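Local coordinates for capsular polysaccharide export system protein KpsC (Thermosulfurimonas dismutans, PDB 6MGD), which transfers Kdo sugars in beta-(2,7) linkage, probably while building the glycolipid that carries the capsular polysaccharide of Gram-negative bacteria, at residues F4-F9 / R45-G50; E65-E70 / A91-I96; I156-Q161 / E180-V185; Y193-P198 / C220-V225. All coordinates share one frame; numbering follows the deposited sequence.

Contact 1 (F4-F9 / R45-G50); sequences FYTYKF and RLLVWG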
loop_
_atom_site.group_PDB
_atom_site.type_symbol
_atom_site.label_atom_id
_atom_site.label_comp_id
_atom_site.label_asym_id
_atom_site.label_seq_id
_atom_site.Cartn_x
_atom_site.Cartn_y
_atom_site.Cartn_z
ATOM N N PHE A 4 9.152 18.701 -14.275
ATOM C CA PHE A 4 9.448 17.799 -13.171
ATOM C C PHE A 4 10.910 17.378 -13.183
ATOM O O PHE A 4 11.543 17.277 -14.238
ATOM C CB PHE A 4 8.557 16.553 -13.212
ATOM C CG PHE A 4 7.175 16.783 -12.681
ATOM C CD1 PHE A 4 6.178 17.284 -13.501
ATOM C CD2 PHE A 4 6.872 16.500 -11.361
ATOM C CE1 PHE A 4 4.903 17.497 -13.013
ATOM C CE2 PHE A 4 5.600 16.710 -10.866
ATOM C CZ PHE A 4 4.614 17.209 -11.692
ATOM N N TYR A 5 11.431 17.125 -11.985
ATOM C CA TYR A 5 12.777 16.616 -11.789
ATOM C C TYR A 5 12.721 15.412 -10.860
ATOM O O TYR A 5 11.857 15.327 -9.984
ATOM C CB TYR A 5 13.708 17.686 -11.201
ATOM C CG TYR A 5 13.954 18.847 -12.133
ATOM C CD1 TYR A 5 15.005 18.820 -13.039
ATOM C CD2 TYR A 5 13.131 19.965 -12.113
ATOM C CE1 TYR A 5 15.235 19.876 -13.897
ATOM C CE2 TYR A 5 13.351 21.027 -12.969
ATOM C CZ TYR A 5 14.406 20.977 -13.860
ATOM O OH TYR A 5 14.633 22.029 -14.716
ATOM N N THR A 6 13.647 14.481 -11.064
ATOM C CA THR A 6 13.738 13.284 -10.242
ATOM C C THR A 6 14.906 13.396 -9.270
ATOM O O THR A 6 15.909 14.060 -9.544
ATOM C CB THR A 6 13.900 12.029 -11.107
ATOM O OG1 THR A 6 15.051 12.170 -11.948
ATOM C CG2 THR A 6 12.663 11.814 -11.970
ATOM N N TYR A 7 14.766 12.731 -8.125
ATOM C CA TYR A 7 15.761 12.774 -7.058
ATOM C C TYR A 7 16.330 11.376 -6.859
ATOM O O TYR A 7 15.661 10.501 -6.297
ATOM C CB TYR A 7 15.149 13.310 -5.764
ATOM C CG TYR A 7 16.149 13.535 -4.653
ATOM C CD1 TYR A 7 16.250 12.647 -3.591
ATOM C CD2 TYR A 7 16.991 14.640 -4.666
ATOM C CE1 TYR A 7 17.159 12.851 -2.576
ATOM C CE2 TYR A 7 17.906 14.855 -3.656
ATOM C CZ TYR A 7 17.986 13.958 -2.611
ATOM O OH TYR A 7 18.896 14.166 -1.598
ATOM N N LYS A 8 17.563 11.170 -7.327
ATOM C CA LYS A 8 18.315 9.938 -7.086
ATOM C C LYS A 8 17.565 8.712 -7.603
ATOM O O LYS A 8 17.424 7.702 -6.910
ATOM C CB LYS A 8 18.657 9.789 -5.601
ATOM C CG LYS A 8 19.560 10.887 -5.062
ATOM C CD LYS A 8 19.788 10.736 -3.568
ATOM C CE LYS A 8 20.706 11.828 -3.035
ATOM N NZ LYS A 8 20.807 11.785 -1.551
ATOM N N PHE A 9 17.078 8.809 -8.835
ATOM C CA PHE A 9 16.440 7.694 -9.517
ATOM C C PHE A 9 17.455 6.961 -10.384
ATOM O O PHE A 9 18.369 7.566 -10.951
ATOM C CB PHE A 9 15.278 8.166 -10.397
ATOM C CG PHE A 9 14.005 8.442 -9.644
ATOM C CD1 PHE A 9 14.003 8.560 -8.263
ATOM C CD2 PHE A 9 12.803 8.571 -10.326
ATOM C CE1 PHE A 9 12.829 8.812 -7.577
ATOM C CE2 PHE A 9 11.628 8.821 -9.646
ATOM C CZ PHE A 9 11.640 8.942 -8.269
ATOM N N ARG A 45 9.709 21.197 -9.251
ATOM C CA ARG A 45 8.923 20.020 -8.896
ATOM C C ARG A 45 9.877 18.834 -8.824
ATOM O O ARG A 45 10.434 18.416 -9.845
ATOM C CB ARG A 45 7.812 19.766 -9.911
ATOM C CG ARG A 45 6.692 20.790 -9.900
ATOM C CD ARG A 45 5.714 20.518 -11.031
ATOM N NE ARG A 45 4.410 21.132 -10.801
ATOM C CZ ARG A 45 4.044 22.320 -11.271
ATOM N NH1 ARG A 45 2.833 22.792 -11.009
ATOM N NH2 ARG A 45 4.888 23.037 -12.004
ATOM N N LEU A 46 10.065 18.297 -7.623
ATOM C CA LEU A 46 10.986 17.191 -7.399
ATOM C C LEU A 46 10.206 15.890 -7.247
ATOM O O LEU A 46 9.225 15.833 -6.498
ATOM C CB LEU A 46 11.844 17.441 -6.160
ATOM C CG LEU A 46 12.999 16.464 -5.934
ATOM C CD1 LEU A 46 14.003 16.561 -7.075
ATOM C CD2 LEU A 46 13.673 16.722 -4.593
ATOM N N LEU A 47 10.643 14.854 -7.959
ATOM C CA LEU A 47 10.086 13.515 -7.825
ATOM C C LEU A 47 11.012 12.692 -6.938
ATOM O O LEU A 47 12.169 12.447 -7.297
ATOM C CB LEU A 47 9.911 12.852 -9.191
ATOM C CG LEU A 47 8.883 13.504 -10.117
ATOM C CD1 LEU A 47 8.820 12.794 -11.464
ATOM C CD2 LEU A 47 7.515 13.523 -9.454
ATOM N N VAL A 48 10.510 12.283 -5.779
ATOM C CA VAL A 48 11.271 11.469 -4.842
ATOM C C VAL A 48 10.531 10.155 -4.645
ATOM O O VAL A 48 9.310 10.072 -4.824
ATOM C CB VAL A 48 11.497 12.196 -3.494
ATOM C CG1 VAL A 48 10.269 12.094 -2.604
ATOM C CG2 VAL A 48 12.726 11.653 -2.785
ATOM N N TRP A 49 11.281 9.116 -4.287
ATOM C CA TRP A 49 10.735 7.772 -4.158
ATOM C C TRP A 49 10.547 7.426 -2.687
ATOM O O TRP A 49 11.522 7.375 -1.929
ATOM C CB TRP A 49 11.640 6.742 -4.829
ATOM C CG TRP A 49 11.057 5.368 -4.784
ATOM C CD1 TRP A 49 11.316 4.397 -3.864
ATOM C CD2 TRP A 49 10.090 4.819 -5.687
ATOM N NE1 TRP A 49 10.581 3.270 -4.144
ATOM C CE2 TRP A 49 9.820 3.504 -5.259
ATOM C CE3 TRP A 49 9.434 5.309 -6.821
ATOM C CZ2 TRP A 49 8.921 2.673 -5.924
ATOM C CZ3 TRP A 49 8.542 4.482 -7.477
ATOM C CH2 TRP A 49 8.293 3.179 -7.027
ATOM N N GLY A 50 9.301 7.180 -2.297
ATOM C CA GLY A 50 9.028 6.691 -0.956
ATOM C C GLY A 50 9.487 7.669 0.106
ATOM O O GLY A 50 9.241 8.877 0.026
HETATM O O HOH W 1 13.837 9.288 -4.571
#

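Contact 2 (E65-E70 / A91-I96); sequences EVYRLE and ADPIGI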
loop_
_atom_site.group_PDB
_atom_site.type_symbol
_atom_site.label_atom_id
_atom_site.label_comp_id
_atom_site.label_asym_id
_atom_site.label_seq_id
_atom_site.Cartn_x
_atom_site.Cartn_y
_atom_site.Cartn_z
ATOM N N GLU A 65 8.606 21.784 -4.542
ATOM C CA GLU A 65 7.398 20.972 -4.472
ATOM C C GLU A 65 7.777 19.503 -4.601
ATOM O O GLU A 65 8.312 19.081 -5.632
ATOM C CB GLU A 65 6.413 21.380 -5.564
ATOM C CG GLU A 65 5.065 20.682 -5.475
ATOM C CD GLU A 65 4.087 21.166 -6.530
ATOM O OE1 GLU A 65 4.512 21.913 -7.438
ATOM O OE2 GLU A 65 2.894 20.802 -6.449
ATOM N N VAL A 66 7.504 18.726 -3.558
ATOM C CA VAL A 66 7.938 17.336 -3.477
ATOM C C VAL A 66 6.758 16.424 -3.780
ATOM O O VAL A 66 5.686 16.551 -3.172
ATOM C CB VAL A 66 8.534 17.020 -2.096
ATOM C CG1 VAL A 66 8.820 15.530 -1.969
ATOM C CG2 VAL A 66 9.800 17.834 -1.868
ATOM N N TYR A 67 6.954 15.510 -4.724
ATOM C CA TYR A 67 6.034 14.410 -4.979
ATOM C C TYR A 67 6.706 13.123 -4.526
ATOM O O TYR A 67 7.818 12.813 -4.966
ATOM C CB TYR A 67 5.660 14.328 -6.458
ATOM C CG TYR A 67 4.764 15.444 -6.937
ATOM C CD1 TYR A 67 5.285 16.689 -7.267
ATOM C CD2 TYR A 67 3.397 15.247 -7.074
ATOM C CE1 TYR A 67 4.465 17.711 -7.711
ATOM C CE2 TYR A 67 2.570 16.262 -7.518
ATOM C CZ TYR A 67 3.109 17.491 -7.836
ATOM O OH TYR A 67 2.288 18.502 -8.278
ATOM N N ARG A 68 6.043 12.384 -3.644
ATOM C CA ARG A 68 6.554 11.112 -3.153
ATOM C C ARG A 68 5.900 9.982 -3.940
ATOM O O ARG A 68 4.679 9.801 -3.879
ATOM C CB ARG A 68 6.305 10.974 -1.651
ATOM C CG ARG A 68 7.142 11.950 -0.831
ATOM C CD ARG A 68 6.803 11.931 0.649
ATOM N NE ARG A 68 7.782 12.687 1.427
ATOM C CZ ARG A 68 7.749 14.006 1.603
ATOM N NH1 ARG A 68 8.689 14.599 2.324
ATOM N NH2 ARG A 68 6.782 14.732 1.061
ATOM N N LEU A 69 6.710 9.239 -4.686
ATOM C CA LEU A 69 6.232 8.198 -5.581
ATOM C C LEU A 69 6.309 6.826 -4.921
ATOM O O LEU A 69 7.083 6.595 -3.990
ATOM C CB LEU A 69 7.035 8.192 -6.886
ATOM C CG LEU A 69 7.068 9.501 -7.679
ATOM C CD1 LEU A 69 7.844 9.329 -8.973
ATOM C CD2 LEU A 69 5.661 9.994 -7.963
ATOM N N GLU A 70 5.493 5.910 -5.433
ATOM C CA GLU A 70 5.447 4.532 -4.965
ATOM C C GLU A 70 4.627 3.729 -5.966
ATOM O O GLU A 70 3.828 4.287 -6.725
ATOM C CB GLU A 70 4.848 4.435 -3.555
ATOM C CG GLU A 70 5.013 3.084 -2.871
ATOM C CD GLU A 70 6.426 2.543 -2.971
ATOM O OE1 GLU A 70 6.688 1.728 -3.883
ATOM O OE2 GLU A 70 7.274 2.933 -2.143
ATOM N N ALA A 91 1.468 8.997 -6.933
ATOM C CA ALA A 91 2.162 10.284 -6.880
ATOM C C ALA A 91 1.474 11.136 -5.821
ATOM O O ALA A 91 0.402 11.698 -6.065
ATOM C CB ALA A 91 2.158 10.978 -8.237
ATOM N N ASP A 92 2.093 11.231 -4.648
ATOM C CA ASP A 92 1.508 11.925 -3.507
ATOM C C ASP A 92 2.232 13.248 -3.290
ATOM O O ASP A 92 3.434 13.245 -2.983
ATOM C CB ASP A 92 1.597 11.042 -2.259
ATOM C CG ASP A 92 0.748 11.553 -1.103
ATOM O OD1 ASP A 92 0.754 12.774 -0.836
ATOM O OD2 ASP A 92 0.080 10.722 -0.452
ATOM N N PRO A 93 1.563 14.395 -3.451
ATOM C CA PRO A 93 2.238 15.687 -3.277
ATOM C C PRO A 93 2.296 16.199 -1.846
ATOM O O PRO A 93 2.937 17.232 -1.607
ATOM C CB PRO A 93 1.385 16.624 -4.144
ATOM C CG PRO A 93 0.011 16.054 -4.029
ATOM C CD PRO A 93 0.188 14.552 -3.957
ATOM N N ILE A 94 1.645 15.529 -0.902
ATOM C CA ILE A 94 1.608 15.952 0.491
ATOM C C ILE A 94 2.448 15.032 1.371
ATOM O O ILE A 94 3.229 15.496 2.205
ATOM C CB ILE A 94 0.151 16.032 1.002
ATOM C CG1 ILE A 94 -0.634 17.073 0.201
ATOM C CG2 ILE A 94 0.114 16.353 2.484
ATOM C CD1 ILE A 94 -2.073 17.234 0.644
ATOM N N GLY A 95 2.298 13.722 1.195
ATOM C CA GLY A 95 3.076 12.745 1.931
ATOM C C GLY A 95 3.184 11.434 1.182
ATOM O O GLY A 95 3.616 11.411 0.025
ATOM N N ILE A 96 2.804 10.333 1.829
ATOM C CA ILE A 96 2.727 9.038 1.167
ATOM C C ILE A 96 1.815 8.151 2.001
ATOM O O ILE A 96 1.665 8.353 3.210
ATOM C CB ILE A 96 4.134 8.419 0.962
ATOM C CG1 ILE A 96 4.083 7.314 -0.096
ATOM C CG2 ILE A 96 4.695 7.893 2.268
ATOM C CD1 ILE A 96 5.429 6.990 -0.694
#

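Contact 3 (I156-Q161 / E180-V185); sequences IVVPGQ and ELLKSV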
loop_
_atom_site.group_PDB
_atom_site.type_symbol
_atom_site.label_atom_id
_atom_site.label_comp_id
_atom_site.label_asym_id
_atom_site.label_seq_id
_atom_site.Cartn_x
_atom_site.Cartn_y
_atom_site.Cartn_z
ATOM N N ILE A 156 -6.867 -18.007 12.106
ATOM C CA ILE A 156 -6.238 -16.699 11.952
ATOM C C ILE A 156 -5.016 -16.854 11.050
ATOM O O ILE A 156 -4.230 -17.792 11.223
ATOM C CB ILE A 156 -5.852 -16.089 13.315
ATOM C CG1 ILE A 156 -7.099 -15.717 14.120
ATOM C CG2 ILE A 156 -4.976 -14.856 13.131
ATOM C CD1 ILE A 156 -6.796 -14.955 15.407
ATOM N N VAL A 157 -4.871 -15.948 10.079
ATOM C CA VAL A 157 -3.737 -15.932 9.161
ATOM C C VAL A 157 -2.945 -14.652 9.395
ATOM O O VAL A 157 -3.523 -13.578 9.597
ATOM C CB VAL A 157 -4.181 -16.039 7.684
ATOM C CG1 VAL A 157 -5.025 -14.839 7.276
ATOM C CG2 VAL A 157 -2.979 -16.192 6.754
ATOM N N VAL A 158 -1.622 -14.775 9.383
ATOM C CA VAL A 158 -0.722 -13.643 9.589
ATOM C C VAL A 158 0.300 -13.612 8.461
ATOM O O VAL A 158 1.165 -14.496 8.386
ATOM C CB VAL A 158 -0.028 -13.717 10.961
ATOM C CG1 VAL A 158 1.046 -12.643 11.078
ATOM C CG2 VAL A 158 -1.042 -13.578 12.087
ATOM N N PRO A 159 0.236 -12.631 7.558
ATOM C CA PRO A 159 1.239 -12.527 6.487
ATOM C C PRO A 159 2.477 -11.803 6.994
ATOM O O PRO A 159 2.395 -10.665 7.462
ATOM C CB PRO A 159 0.514 -11.719 5.403
ATOM C CG PRO A 159 -0.449 -10.872 6.166
ATOM C CD PRO A 159 -0.860 -11.660 7.389
ATOM N N GLY A 160 3.623 -12.471 6.914
ATOM C CA GLY A 160 4.867 -11.832 7.290
ATOM C C GLY A 160 5.286 -10.773 6.288
ATOM O O GLY A 160 4.938 -10.819 5.108
ATOM N N GLN A 161 6.048 -9.800 6.775
ATOM C CA GLN A 161 6.565 -8.721 5.951
ATOM C C GLN A 161 8.085 -8.704 6.015
ATOM O O GLN A 161 8.700 -9.310 6.896
ATOM C CB GLN A 161 6.024 -7.357 6.402
ATOM C CG GLN A 161 4.516 -7.206 6.332
ATOM C CD GLN A 161 4.058 -5.831 6.782
ATOM O OE1 GLN A 161 3.055 -5.696 7.484
ATOM N NE2 GLN A 161 4.793 -4.800 6.376
ATOM N N GLU A 180 7.374 -10.135 17.136
ATOM C CA GLU A 180 6.509 -9.356 18.015
ATOM C C GLU A 180 5.073 -9.336 17.507
ATOM O O GLU A 180 4.134 -9.328 18.312
ATOM C CB GLU A 180 7.046 -7.931 18.157
ATOM C CG GLU A 180 8.268 -7.814 19.053
ATOM C CD GLU A 180 7.987 -8.259 20.474
ATOM O OE1 GLU A 180 8.696 -9.158 20.974
ATOM O OE2 GLU A 180 7.045 -7.713 21.088
ATOM N N LEU A 181 4.882 -9.326 16.187
ATOM C CA LEU A 181 3.535 -9.431 15.641
ATOM C C LEU A 181 2.911 -10.773 15.999
ATOM O O LEU A 181 1.814 -10.830 16.565
ATOM C CB LEU A 181 3.562 -9.234 14.126
ATOM C CG LEU A 181 2.226 -9.461 13.414
ATOM C CD1 LEU A 181 1.153 -8.536 13.973
ATOM C CD2 LEU A 181 2.375 -9.273 11.911
ATOM N N LEU A 182 3.610 -11.869 15.687
ATOM C CA LEU A 182 3.105 -13.194 16.025
ATOM C C LEU A 182 2.909 -13.343 17.528
ATOM O O LEU A 182 1.953 -13.987 17.976
ATOM C CB LEU A 182 4.052 -14.268 15.495
ATOM C CG LEU A 182 3.991 -14.498 13.985
ATOM C CD1 LEU A 182 5.022 -15.528 13.555
ATOM C CD2 LEU A 182 2.592 -14.937 13.586
ATOM N N LYS A 183 3.806 -12.753 18.321
ATOM C CA LYS A 183 3.612 -12.726 19.767
ATOM C C LYS A 183 2.320 -12.003 20.124
ATOM O O LYS A 183 1.449 -12.557 20.802
ATOM C CB LYS A 183 4.808 -12.058 20.446
ATOM C CG LYS A 183 5.956 -12.998 20.761
ATOM C CD LYS A 183 7.117 -12.250 21.403
ATOM C CE LYS A 183 6.648 -11.377 22.559
ATOM N NZ LYS A 183 5.945 -12.166 23.609
ATOM N N SER A 184 2.173 -10.763 19.649
ATOM C CA SER A 184 0.985 -9.978 19.965
ATOM C C SER A 184 -0.289 -10.632 19.442
ATOM O O SER A 184 -1.346 -10.512 20.072
ATOM C CB SER A 184 1.126 -8.568 19.398
ATOM O OG SER A 184 -0.031 -7.798 19.670
ATOM N N VAL A 185 -0.215 -11.318 18.297
ATOM C CA VAL A 185 -1.397 -11.992 17.765
ATOM C C VAL A 185 -1.843 -13.103 18.705
ATOM O O VAL A 185 -3.040 -13.266 18.974
ATOM C CB VAL A 185 -1.122 -12.529 16.347
ATOM C CG1 VAL A 185 -2.237 -13.470 15.909
ATOM C CG2 VAL A 185 -0.991 -11.385 15.357
#

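Contact 4 (Y193-P198 / C220-V225); sequences YIVYKP and CDEICV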
loop_
_atom_site.group_PDB
_atom_site.type_symbol
_atom_site.label_atom_id
_atom_site.label_comp_id
_atom_site.label_asym_id
_atom_site.label_seq_id
_atom_site.Cartn_x
_atom_site.Cartn_y
_atom_site.Cartn_z
ATOM N N TYR A 193 -6.386 -20.881 15.907
ATOM C CA TYR A 193 -5.389 -21.551 15.079
ATOM C C TYR A 193 -4.684 -20.489 14.244
ATOM O O TYR A 193 -5.280 -19.904 13.334
ATOM C CB TYR A 193 -6.031 -22.617 14.193
ATOM C CG TYR A 193 -5.029 -23.485 13.458
ATOM C CD1 TYR A 193 -4.442 -23.055 12.274
ATOM C CD2 TYR A 193 -4.670 -24.734 13.950
ATOM C CE1 TYR A 193 -3.523 -23.839 11.604
ATOM C CE2 TYR A 193 -3.755 -25.529 13.283
ATOM C CZ TYR A 193 -3.186 -25.076 12.110
ATOM O OH TYR A 193 -2.274 -25.861 11.441
ATOM N N ILE A 194 -3.418 -20.239 14.554
ATOM C CA ILE A 194 -2.633 -19.206 13.890
ATOM C C ILE A 194 -1.698 -19.878 12.897
ATOM O O ILE A 194 -0.907 -20.753 13.269
ATOM C CB ILE A 194 -1.846 -18.359 14.904
ATOM C CG1 ILE A 194 -2.799 -17.732 15.923
ATOM C CG2 ILE A 194 -1.042 -17.287 14.184
ATOM C CD1 ILE A 194 -2.110 -16.903 16.979
ATOM N N VAL A 195 -1.794 -19.475 11.635
ATOM C CA VAL A 195 -0.903 -19.941 10.580
ATOM C C VAL A 195 -0.130 -18.735 10.064
ATOM O O VAL A 195 -0.731 -17.736 9.649
ATOM C CB VAL A 195 -1.669 -20.646 9.448
ATOM C CG1 VAL A 195 -2.942 -19.890 9.103
ATOM C CG2 VAL A 195 -0.789 -20.786 8.222
ATOM N N TYR A 196 1.197 -18.821 10.106
ATOM C CA TYR A 196 2.066 -17.724 9.703
ATOM C C TYR A 196 2.534 -17.950 8.273
ATOM O O TYR A 196 3.200 -18.950 7.981
ATOM C CB TYR A 196 3.264 -17.599 10.643
ATOM C CG TYR A 196 4.263 -16.542 10.225
ATOM C CD1 TYR A 196 3.924 -15.195 10.236
ATOM C CD2 TYR A 196 5.549 -16.891 9.834
ATOM C CE1 TYR A 196 4.835 -14.225 9.863
ATOM C CE2 TYR A 196 6.468 -15.928 9.459
ATOM C CZ TYR A 196 6.104 -14.597 9.475
ATOM O OH TYR A 196 7.013 -13.633 9.102
ATOM N N LYS A 197 2.182 -17.021 7.385
ATOM C CA LYS A 197 2.648 -17.051 6.009
ATOM C C LYS A 197 3.824 -16.095 5.880
ATOM O O LYS A 197 3.617 -14.876 5.780
ATOM C CB LYS A 197 1.528 -16.660 5.045
ATOM C CG LYS A 197 1.941 -16.705 3.589
ATOM C CD LYS A 197 1.383 -15.520 2.825
ATOM C CE LYS A 197 1.688 -15.642 1.343
ATOM N NZ LYS A 197 1.170 -16.922 0.789
ATOM N N PRO A 198 5.061 -16.581 5.882
ATOM C CA PRO A 198 6.205 -15.670 5.796
ATOM C C PRO A 198 6.282 -15.010 4.430
ATOM O O PRO A 198 5.835 -15.560 3.420
ATOM C CB PRO A 198 7.407 -16.589 6.038
ATOM C CG PRO A 198 6.941 -17.928 5.568
ATOM C CD PRO A 198 5.475 -17.994 5.903
ATOM N N CYS A 220 2.812 -19.421 16.683
ATOM C CA CYS A 220 1.939 -19.817 15.591
ATOM C C CYS A 220 1.895 -21.337 15.498
ATOM O O CYS A 220 2.877 -22.024 15.795
ATOM C CB CYS A 220 2.406 -19.223 14.258
ATOM S SG CYS A 220 3.952 -19.922 13.633
ATOM N N ASP A 221 0.741 -21.859 15.081
ATOM C CA ASP A 221 0.553 -23.305 15.046
ATOM C C ASP A 221 1.323 -23.939 13.893
ATOM O O ASP A 221 2.096 -24.882 14.097
ATOM C CB ASP A 221 -0.937 -23.630 14.959
ATOM C CG ASP A 221 -1.686 -23.224 16.213
ATOM O OD1 ASP A 221 -1.442 -23.836 17.274
ATOM O OD2 ASP A 221 -2.496 -22.277 16.145
ATOM N N GLU A 222 1.132 -23.438 12.676
ATOM C CA GLU A 222 1.884 -23.908 11.522
ATOM C C GLU A 222 2.415 -22.712 10.745
ATOM O O GLU A 222 1.993 -21.571 10.948
ATOM C CB GLU A 222 1.032 -24.813 10.616
ATOM C CG GLU A 222 0.306 -24.092 9.489
ATOM C CD GLU A 222 -0.313 -25.055 8.488
ATOM O OE1 GLU A 222 -1.558 -25.121 8.412
ATOM O OE2 GLU A 222 0.448 -25.754 7.786
ATOM N N ILE A 223 3.361 -22.985 9.849
ATOM C CA ILE A 223 4.013 -21.961 9.039
ATOM C C ILE A 223 3.747 -22.319 7.584
ATOM O O ILE A 223 4.382 -23.226 7.035
ATOM C CB ILE A 223 5.515 -21.863 9.333
ATOM C CG1 ILE A 223 5.737 -21.425 10.784
ATOM C CG2 ILE A 223 6.204 -20.899 8.369
ATOM C CD1 ILE A 223 7.196 -21.252 11.184
ATOM N N CYS A 224 2.802 -21.620 6.954
ATOM C CA CYS A 224 2.429 -21.892 5.565
ATOM C C CYS A 224 3.472 -21.269 4.650
ATOM O O CYS A 224 3.362 -20.103 4.270
ATOM C CB CYS A 224 1.039 -21.350 5.254
ATOM S SG CYS A 224 0.251 -22.080 3.795
ATOM N N VAL A 225 4.477 -22.062 4.278
ATOM C CA VAL A 225 5.594 -21.547 3.499
ATOM C C VAL A 225 5.250 -21.347 2.028
ATOM O O VAL A 225 5.927 -20.568 1.346
ATOM C CB VAL A 225 6.816 -22.466 3.649
ATOM C CG1 VAL A 225 7.633 -22.049 4.865
ATOM C CG2 VAL A 225 6.367 -23.914 3.801
#

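Contact 1 (F4-F9 / R45-G50)
Phe4 and Arg45 begin a parallel pairing of strands 4-7 and 45-49, whose short axes approach to 4.3 Å at 33°. The close-packed part runs from Phe4 to Tyr7. Tyr5 N donates to Arg45 O and Tyr7 N to Leu47 O, each at 2.7 Å. On the face bearing Thr6 and Leu47, Leu47 CD2 meets Phe4 CD2 at 3.6 Å; on the other, Leu46 CD1 presses on Tyr7 CB at 3.7 Å. Tyr7 CG lies anti to N (chi1 -173°), which lays the ring alongside Val48, Tyr7 CD1 being 3.7 Å from Val48 CG2. Arg45 CD makes a CH-pi contact over one Phe4 face, 3.7 Å from the centroid. At this more solvent-exposed end only the guanidinium is loosely held, by long, weak ion pairs with Asp3 and Glu65. The looser part comes where the backbones separate: a water links Tyr7 O to Trp49 N, and Phe9 CE1 reaches Trp49 CB at 3.6 Å. With an alanine at Phe4, Arg45 CD and Leu47 CD2 would probably lose their packing surface, and the arginine would be freer to turn. The pair lies inside the mixed sheet of the N-terminal lobe, between strands 24-28 and 64-71, with helix 11-20 over Thr6, Phe9 and Leu47 and helix 31-41 over Tyr5, Tyr7 and Leu46, consistent with a GT-B lobe.

Contact 2 (E65-E70 / A91-I96)
Arg68 and Asp92 form a hydrogen-bonded pair at the end of an antiparallel strand pairing that runs straight into an Asx turn. Arg68 N donates to Asp92 O at 2.8 Å, nearly straight at 170°, and Asp92 N returns a bond to Arg68 O at 3.1 Å from above the carbonyl plane. A chi1 of -167° turns the Asp92 carboxylate away from its own N and brings OD1 to the N-H groups of Ile94 and Gly95. OD1 takes Ile94 N at 2.9 Å, nearly along its C-O axis, and Gly95 N at 2.7 Å from above the carboxylate plane. The folded chain comes back against Arg68, whose extended methylenes pass Gly95 O, CD lying 3.3 Å from it. On the opposite face of the sheet, Leu69 CD2 touches Ala91 CB at 3.6 Å, while Pro93 CB meets the Tyr67 ring obliquely, 3.6 Å from CE2. Two outside partners, Tyr297 OH and Tyr105 N, bond to Asp92 OD2, and Glu54 forms a salt bridge with Arg68 NH1. The buried carboxylate thus has both oxygens occupied and probably helps hold the turn after the strand, whereas the arginine offers this contact its hydrocarbon shaft, its charge probably balanced largely by Glu54.

Contact 3 (I156-Q161 / E180-V185)
Val158 and Val185 reach toward each other tip to tip, CG2 to CG2 at 3.9 Å, and the other side chains of the contact are placed around this pair. In both valines CG1 is trans to the backbone N (chi1 172° in Val158) and CG2 trans to the carbonyl carbon, a setting that presents both methyls of Val158 to the helix. While its CG2 meets Val185, its CG1 is flanked by two leucines. Leu181 slides past it in the opposite direction, with CD2 3.7 Å from Val158 CG1. Leu182 crosses it at a slant and brings its own CD2 to 3.7 Å from the same Val158 CG1. Ile156, two residues back, runs antiparallel to Val185, its CG2 lying 4.1 Å from Val185 CG1. The touching atoms are all methyls or the carbons bearing them, and all five residues are buried, so the contact is purely apolar. The helix segment runs nearly antiparallel to the strand, at 164°, with the short axes 10.0 Å apart. In chain order, strand 155-159, helix 178-188 and the adjacent parallel strand 193-197 make a beta-alpha-beta crossover. The helix also rests on that neighbour, through Leu182 on Tyr196 and Val185 on Ile194. Strand 238-241 borders 155-159 at its other edge, Ile156 and Val158 touching its His240, and Val157 and Pro159, which turn away from the helix, its Val239 and Val241.

Contact 4 (Y193-P198 / C220-V225)
Ile194 and Asp221 hold each other by two hydrogen bonds: Asp221 N donates to Ile194 O at 2.7 Å, and Ile194 N to Asp221 OD2, also at 2.7 Å, on the anti lone pair of the carboxylate. Further along, the parallel ladder has a sound bond from Tyr196 N to Glu222 O (3.0 Å, 165°), whereas Glu222 N to Ile194 O and Cys224 N to Tyr196 O are weak. A side-chain bond joins Tyr193 OH to Glu222 OE1 at 3.2 Å, from above a carboxylate plane standing 87° from the ring. With CG anti to N (chi1 -172°), Tyr193 carries its ring across to Asp221 as well, in a CH-pi contact: CB lies over one face, 3.9 Å from the centroid. A leucine in place of Tyr193 would probably leave Glu222 OE1 without this hydroxyl and Asp221 CB without its aromatic face. Among the apolar contacts, Val195 CG2 touches Cys224 CB at 3.5 Å, and on the other face Tyr196 CB meets Cys220 SG at 3.8 Å. The short, weakly bonded strand 222-223 is an outermost strand of the parallel sheet, and 193-197 pairs on its far side with 155-159. Helix 178-188 packs on Ile194 and Tyr196, helix 230-233 on Lys197 and Cys224.

Overall arrangement
The four contacts fall into two pairs on opposite sides of the chain's centre, with centres 30 to 39 Å apart between pairs, consistent with the two lobes of a GT-B glycosyltransferase. Within each pair the centres are about 9 Å apart and one sheet is shared: strands 44-49 and 64-71 join contacts 1 and 2, strands 155-159 and 193-197 join contacts 3 and 4. Contacts 1 and 3 are buried; contacts 2 and 4 are partly buried. Chemistry follows place: contact 3, a helix on a sheet face, uses aliphatic carbons alone, whereas the three strand pairings add backbone bonds. Aspartate side chains bond to backbone N-H groups in contacts 2 and 4.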